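Local coordinates for 83aa long hypothetical transcriptional regulator asnC (PDB 2ZBC), which binds isoleucine between its subunits as a stand-alone RAM module and probably takes part in amino-acid-responsive regulation of transcription, at residues Asp50-Lys53 against Asp54-Asn58; Arg61-Pro64 against Lys65-Ser68. All coordinates share one frame; numbering follows the deposited sequence.

Interaction 1 and interaction 2 follow each other along the chain, and their centres lie about 14 Å apart. Residues 50-58 form most of helix 49-60. Residues 61-68 lead from that helix into strand 66-75. The two touch where Arg61 N comes 2.9 Å from Val56 O, a probable hydrogen bond. Both reach the same bound isoleucine. Lys53, Val56 and Thr57 approach it from the helix, and Arg61 lies against its side chain. Thr69 and Thr71 of the same chain and Val34, Gly36 and Asp39 of a second subunit bind its polar atoms. Glu15 of that subunit is a partner of both Thr57 and Arg61.

Interaction 1. Residues Asp50-Lys53 against Asp54-Asn58; sequences DKLK and DFVTN. With ILE (isoleucine), chain I.
Lys53 reaches along helix 49-60 to Thr57, one turn on, and its NZ donates a hydrogen bond of 2.7 Å to Thr57 OG1. Lys53 has CG anti to its backbone N (chi1 168°), and bends at chi2 and chi4 bring the ammonium back over the threonine. Thr57 OG1 is also hydrogen-bonded to Glu15 of a second subunit, and Lys53 NZ forms a salt bridge with Asp16 of that subunit. Beneath this polar pair run ordinary helical bonds: Thr57 N to Lys53 O at 2.8 Å and Val56 N to Leu52 O at 2.9 Å. Leu52 and Val56 lie side by side and point the same way, with Leu52 CD1 4.2 Å from Val56 CG2. Both pack on strand 66-75, through Ile73 and Thr71. The other side is looser. Asp50, Lys51 and Asp54 are exposed there, and backbone bonds such as Asp54 N to Asp50 O carry the contact. On the inner side, Lys53 CD lies 3.8 Å from CD1 of the bound isoleucine, and Val56 CG1 is 3.6 Å from its OXT. This is the helical wall of an intersubunit amino-acid pocket, as expected of the Lrp/AsnC ligand-binding domain.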
ATOM      1  N   ASP A  50      -0.917 -17.899  22.235  1.00 16.20           N
ATOM      2  CA  ASP A  50      -1.002 -19.155  21.450  1.00 17.88           C
ATOM      3  C   ASP A  50      -2.418 -19.405  20.874  1.00 17.32           C
ATOM      4  O   ASP A  50      -2.583 -19.850  19.710  1.00 15.96           O
ATOM      5  CB  ASP A  50      -0.623 -20.363  22.314  1.00 18.86           C
ATOM      6  CG  ASP A  50       0.881 -20.513  22.504  1.00 21.38           C
ATOM      7  OD1 ASP A  50       1.662 -19.584  22.119  1.00 19.64           O
ATOM      8  OD2 ASP A  50       1.403 -21.547  22.963  1.00 17.29           O
ATOM      9  N   LYS A  51      -3.435 -19.240  21.720  1.00 14.63           N
ATOM     10  CA  LYS A  51      -4.806 -19.462  21.235  1.00 15.63           C
ATOM     11  C   LYS A  51      -5.247 -18.414  20.189  1.00 14.36           C
ATOM     12  O   LYS A  51      -5.894 -18.795  19.252  1.00 14.53           O
ATOM     13  CB  LYS A  51      -5.833 -19.624  22.373  1.00 16.08           C
ATOM     14  CG  LYS A  51      -5.708 -21.013  23.059  1.00 18.82           C
ATOM     15  CD  LYS A  51      -6.508 -21.105  24.383  1.00 24.03           C
ATOM     16  CE  LYS A  51      -6.141 -22.320  25.261  1.00 24.46           C
ATOM     17  NZ  LYS A  51      -6.528 -23.687  24.733  1.00 33.04           N
ATOM     18  N   LEU A  52      -4.750 -17.169  20.294  1.00 14.56           N
ATOM     19  CA  LEU A  52      -4.935 -16.170  19.278  1.00 15.62           C
ATOM     20  C   LEU A  52      -4.267 -16.648  17.986  1.00 14.54           C
ATOM     21  O   LEU A  52      -4.901 -16.601  16.932  1.00 14.03           O
ATOM     22  CB  LEU A  52      -4.329 -14.813  19.690  1.00 15.26           C
ATOM     23  CG  LEU A  52      -4.435 -13.732  18.580  1.00 16.89           C
ATOM     24  CD1 LEU A  52      -5.819 -13.261  18.446  1.00 22.03           C
ATOM     25  CD2 LEU A  52      -3.559 -12.550  18.836  1.00 23.19           C
ATOM     26  N   LYS A  53      -3.002 -17.066  18.062  1.00 14.07           N
ATOM     27  CA  LYS A  53      -2.260 -17.507  16.864  1.00 15.06           C
ATOM     28  C   LYS A  53      -2.959 -18.654  16.151  1.00 15.25           C
ATOM     29  O   LYS A  53      -3.178 -18.620  14.895  1.00 13.93           O
ATOM     30  CB  LYS A  53      -0.785 -17.872  17.217  1.00 14.40           C
ATOM     31  CG  LYS A  53      -0.056 -18.628  16.069  1.00 13.85           C
ATOM     32  CD  LYS A  53       0.191 -17.734  14.859  1.00 10.37           C
ATOM     33  CE  LYS A  53       1.087 -18.406  13.854  1.00  8.09           C
ATOM     34  NZ  LYS A  53       0.453 -19.637  13.369  1.00 12.59           N
ATOM     35  N   ASP A  54      -3.376 -19.674  16.948  1.00 15.28           N
ATOM     36  CA  ASP A  54      -4.060 -20.887  16.422  1.00 15.94           C
ATOM     37  C   ASP A  54      -5.364 -20.527  15.750  1.00 15.54           C
ATOM     38  O   ASP A  54      -5.637 -20.993  14.623  1.00 16.16           O
ATOM     39  CB  ASP A  54      -4.303 -21.874  17.585  1.00 17.05           C
ATOM     40  CG  ASP A  54      -4.824 -23.230  17.129  1.00 23.38           C
ATOM     41  OD1 ASP A  54      -4.396 -23.696  16.057  1.00 31.64           O
ATOM     42  OD2 ASP A  54      -5.669 -23.888  17.787  1.00 28.30           O
ATOM     43  N   PHE A  55      -6.124 -19.622  16.365  1.00 14.59           N
ATOM     44  CA  PHE A  55      -7.360 -19.167  15.830  1.00 14.14           C
ATOM     45  C   PHE A  55      -7.189 -18.416  14.513  1.00 14.15           C
ATOM     46  O   PHE A  55      -7.978 -18.653  13.596  1.00 13.76           O
ATOM     47  CB  PHE A  55      -8.089 -18.292  16.824  1.00 13.85           C
ATOM     48  CG  PHE A  55      -9.427 -17.837  16.362  1.00 12.80           C
ATOM     49  CD1 PHE A  55     -10.472 -18.718  16.258  1.00 12.08           C
ATOM     50  CD2 PHE A  55      -9.662 -16.510  16.140  1.00 13.65           C
ATOM     51  CE1 PHE A  55     -11.758 -18.268  15.799  1.00 12.97           C
ATOM     52  CE2 PHE A  55     -10.910 -16.072  15.659  1.00 15.83           C
ATOM     53  CZ  PHE A  55     -11.953 -16.952  15.546  1.00 13.61           C
ATOM     54  N   VAL A  56      -6.251 -17.464  14.471  1.00 14.40           N
ATOM     55  CA  VAL A  56      -5.976 -16.727  13.281  1.00 14.02           C
ATOM     56  C   VAL A  56      -5.479 -17.652  12.172  1.00 13.50           C
ATOM     57  O   VAL A  56      -5.994 -17.593  11.041  1.00 12.51           O
ATOM     58  CB  VAL A  56      -4.940 -15.533  13.520  1.00 14.09           C
ATOM     59  CG1 VAL A  56      -4.571 -14.858  12.249  1.00 15.13           C
ATOM     60  CG2 VAL A  56      -5.485 -14.563  14.475  1.00 15.60           C
ATOM     61  N   THR A  57      -4.489 -18.491  12.443  1.00 11.88           N
ATOM     62  CA  THR A  57      -3.896 -19.321  11.409  1.00 13.45           C
ATOM     63  C   THR A  57      -4.796 -20.488  11.026  1.00 14.28           C
ATOM     64  O   THR A  57      -5.056 -20.700   9.841  1.00 14.36           O
ATOM     65  CB  THR A  57      -2.532 -19.929  11.848  1.00 11.89           C
ATOM     66  OG1 THR A  57      -1.602 -18.881  11.859  1.00 14.69           O
ATOM     67  CG2 THR A  57      -1.985 -20.892  10.837  1.00 15.84           C
ATOM     68  N   ASN A  58      -5.368 -21.158  12.032  1.00 13.74           N
ATOM     69  CA  ASN A  58      -6.056 -22.414  11.780  1.00 15.20           C
ATOM     70  C   ASN A  58      -7.563 -22.393  11.607  1.00 13.65           C
ATOM     71  O   ASN A  58      -8.141 -23.389  11.227  1.00 14.35           O
ATOM     72  CB  ASN A  58      -5.519 -23.572  12.724  1.00 17.31           C
ATOM     73  CG  ASN A  58      -4.032 -23.853  12.493  1.00 19.60           C
ATOM     74  OD1 ASN A  58      -3.213 -23.829  13.415  1.00 25.61           O
ATOM     75  ND2 ASN A  58      -3.686 -24.099  11.294  1.00 13.25           N
TER
HETATM   76  N   ILE I  84       0.307 -12.007   9.208  1.00 10.53           N
HETATM   77  CA  ILE I  84      -1.038 -12.649   9.339  1.00 11.76           C
HETATM   78  C   ILE I  84      -2.035 -11.785  10.140  1.00 12.28           C
HETATM   79  O   ILE I  84      -1.552 -10.744  10.672  1.00 12.22           O
HETATM   80  CB  ILE I  84      -0.910 -14.001  10.017  1.00 11.01           C
HETATM   81  CG1 ILE I  84      -0.601 -13.866  11.504  1.00 12.92           C
HETATM   82  CG2 ILE I  84       0.253 -14.740   9.420  1.00 13.71           C
HETATM   83  CD1 ILE I  84      -0.418 -15.195  12.151  1.00 14.08           C
HETATM   84  OXT ILE I  84      -3.262 -12.151  10.210  1.00 13.86           O

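Interaction 2. Residues Arg61-Pro64 against Lys65-Ser68; sequences RKLP and KVRS. With ILE (isoleucine), chain I.
Leu63 and Val66 close a tight turn: Val66 N donates to Leu63 O at 3.0 Å, from above the carbonyl plane. Leu63 CB also packs on Val66 CG2 at 3.9 Å. A water lies 2.6 Å from Leu63 O and 3.1 Å from Val66 O and links the two carbonyls. Pro64 and Lys65 take the corners of this type II beta turn, with Lys65 at a positive phi of 83°. The turn leads from helix 49-60 into strand 66-75, the edge strand of the chain's antiparallel sheet in this ferredoxin-like RAM fold. Arg61 stands before the turn and sends its side chain to the pocket. Arg61 CA lies 4.3 Å from Val66 CG1; from there CB and CG lead the chain off toward the ligand. CD then lies 4.0 Å from CB of the bound isoleucine. A bend at chi3 (62°) lays the guanidinium over the ligand, whose CG2 sits 3.7 Å above one face, toward the rim. NE is 3.8 Å from the ligand CB and forms a salt bridge with Glu15 of a second subunit. CZ lies by the ligand's CG2 and CB. NH1 bonds to Thr69, and NH2 has a long, weak ion pair with Asp39 of that subunit. A leucine here would probably leave Glu15 of the second subunit without this salt bridge and the ligand's branched side chain without its flat cover. From its corner of the turn, Lys65 reaches helix 15-22, where NZ forms a salt bridge with Glu17.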
ATOM      1  N   ARG A  61      -7.889 -17.932   8.873  1.00 13.39           N
ATOM      2  CA  ARG A  61      -7.148 -18.074   7.610  1.00 14.48           C
ATOM      3  C   ARG A  61      -7.362 -19.373   6.802  1.00 15.36           C
ATOM      4  O   ARG A  61      -6.746 -19.544   5.733  1.00 14.52           O
ATOM      5  CB  ARG A  61      -5.640 -17.842   7.808  1.00 13.94           C
ATOM      6  CG  ARG A  61      -5.370 -16.408   8.143  1.00 13.00           C
ATOM      7  CD  ARG A  61      -4.008 -16.088   8.625  1.00  9.81           C
ATOM      8  NE  ARG A  61      -2.915 -16.329   7.731  1.00 10.52           N
ATOM      9  CZ  ARG A  61      -2.525 -15.509   6.774  1.00 11.74           C
ATOM     10  NH1 ARG A  61      -3.146 -14.359   6.568  1.00 11.44           N
ATOM     11  NH2 ARG A  61      -1.477 -15.829   6.054  1.00 10.55           N
ATOM     12  N   LYS A  62      -8.128 -20.303   7.365  1.00 14.96           N
ATOM     13  CA  LYS A  62      -8.549 -21.481   6.641  1.00 16.40           C
ATOM     14  C   LYS A  62     -10.015 -21.460   6.239  1.00 15.70           C
ATOM     15  O   LYS A  62     -10.483 -22.431   5.653  1.00 16.14           O
ATOM     16  CB  LYS A  62      -8.136 -22.717   7.430  1.00 16.70           C
ATOM     17  CG  LYS A  62      -6.606 -22.883   7.341  1.00 22.05           C
ATOM     18  CD  LYS A  62      -6.036 -24.092   8.042  1.00 25.88           C
ATOM     19  CE  LYS A  62      -4.492 -24.252   7.890  1.00 31.91           C
ATOM     20  NZ  LYS A  62      -4.145 -25.230   6.755  1.00 40.26           N
ATOM     21  N   LEU A  63     -10.767 -20.428   6.570  1.00 15.62           N
ATOM     22  CA  LEU A  63     -12.177 -20.400   6.212  1.00 14.90           C
ATOM     23  C   LEU A  63     -12.316 -20.234   4.707  1.00 14.96           C
ATOM     24  O   LEU A  63     -11.584 -19.426   4.103  1.00 13.83           O
ATOM     25  CB  LEU A  63     -12.891 -19.229   6.869  1.00 15.38           C
ATOM     26  CG  LEU A  63     -13.031 -19.226   8.416  1.00 14.95           C
ATOM     27  CD1 LEU A  63     -13.728 -17.987   8.816  1.00 18.15           C
ATOM     28  CD2 LEU A  63     -13.707 -20.504   8.987  1.00 15.84           C
ATOM     29  N   PRO A  64     -13.258 -20.943   4.098  1.00 15.07           N
ATOM     30  CA  PRO A  64     -13.599 -20.690   2.676  1.00 15.41           C
ATOM     31  C   PRO A  64     -13.823 -19.244   2.405  1.00 15.01           C
ATOM     32  O   PRO A  64     -14.550 -18.542   3.100  1.00 14.46           O
ATOM     33  CB  PRO A  64     -14.904 -21.453   2.484  1.00 15.41           C
ATOM     34  CG  PRO A  64     -14.789 -22.624   3.513  1.00 17.49           C
ATOM     35  CD  PRO A  64     -14.156 -21.925   4.707  1.00 16.14           C
ATOM     36  N   LYS A  65     -13.088 -18.796   1.410  1.00 17.01           N
ATOM     37  CA  LYS A  65     -13.218 -17.489   0.777  1.00 16.73           C
ATOM     38  C   LYS A  65     -12.483 -16.446   1.554  1.00 16.73           C
ATOM     39  O   LYS A  65     -12.523 -15.295   1.160  1.00 18.98           O
ATOM     40  CB  LYS A  65     -14.695 -17.125   0.513  1.00 16.81           C
ATOM     41  CG  LYS A  65     -15.424 -18.258  -0.293  1.00 19.79           C
ATOM     42  CD  LYS A  65     -16.688 -17.772  -1.046  1.00 20.71           C
ATOM     43  CE  LYS A  65     -17.265 -18.850  -1.961  1.00 22.99           C
ATOM     44  NZ  LYS A  65     -18.704 -18.547  -2.286  1.00 24.96           N
ATOM     45  N   VAL A  66     -11.743 -16.798   2.617  1.00 14.67           N
ATOM     46  CA  VAL A  66     -10.823 -15.804   3.155  1.00 14.89           C
ATOM     47  C   VAL A  66      -9.567 -15.757   2.262  1.00 13.23           C
ATOM     48  O   VAL A  66      -8.876 -16.735   2.027  1.00 12.69           O
ATOM     49  CB  VAL A  66     -10.510 -16.080   4.691  1.00 14.83           C
ATOM     50  CG1 VAL A  66      -9.379 -15.334   5.146  1.00 17.52           C
ATOM     51  CG2 VAL A  66     -11.698 -15.797   5.477  1.00 12.70           C
ATOM     52  N   ARG A  67      -9.216 -14.569   1.852  1.00 14.61           N
ATOM     53  CA  ARG A  67      -8.043 -14.371   1.050  1.00 14.77           C
ATOM     54  C   ARG A  67      -6.796 -13.919   1.844  1.00 15.20           C
ATOM     55  O   ARG A  67      -5.641 -14.466   1.704  1.00 15.06           O
ATOM     56  CB  ARG A  67      -8.361 -13.309   0.007  1.00 16.01           C
ATOM     57  CG  ARG A  67      -7.196 -12.952  -0.860  1.00 20.43           C
ATOM     58  CD  ARG A  67      -7.530 -11.763  -1.801  1.00 25.84           C
ATOM     59  NE  ARG A  67      -8.430 -12.215  -2.853  1.00 30.52           N
ATOM     60  CZ  ARG A  67      -9.056 -11.403  -3.729  1.00 28.29           C
ATOM     61  NH1 ARG A  67      -8.927 -10.070  -3.618  1.00 22.01           N
ATOM     62  NH2 ARG A  67      -9.847 -11.951  -4.658  1.00 27.22           N
ATOM     63  N   SER A  68      -7.007 -12.881   2.617  1.00 14.78           N
ATOM     64  CA  SER A  68      -5.938 -12.345   3.453  1.00 13.15           C
ATOM     65  C   SER A  68      -6.478 -11.844   4.775  1.00 13.58           C
ATOM     66  O   SER A  68      -7.689 -11.565   4.942  1.00 12.49           O
ATOM     67  CB  SER A  68      -5.215 -11.269   2.649  1.00 14.09           C
ATOM     68  OG  SER A  68      -5.970 -10.138   2.479  1.00 20.13           O
TER
HETATM   69  N   ILE I  84       0.307 -12.007   9.208  1.00 10.53           N
HETATM   70  CA  ILE I  84      -1.038 -12.649   9.339  1.00 11.76           C
HETATM   71  C   ILE I  84      -2.035 -11.785  10.140  1.00 12.28           C
HETATM   72  O   ILE I  84      -1.552 -10.744  10.672  1.00 12.22           O
HETATM   73  CB  ILE I  84      -0.910 -14.001  10.017  1.00 11.01           C
HETATM   74  CG1 ILE I  84      -0.601 -13.866  11.504  1.00 12.92           C
HETATM   75  CG2 ILE I  84       0.253 -14.740   9.420  1.00 13.71           C
HETATM   76  CD1 ILE I  84      -0.418 -15.195  12.151  1.00 14.08           C
HETATM   77  OXT ILE I  84      -3.262 -12.151  10.210  1.00 13.86           O
HETATM   78  O   HOH W   1      -9.242 -19.628   2.962  1.00 22.28           O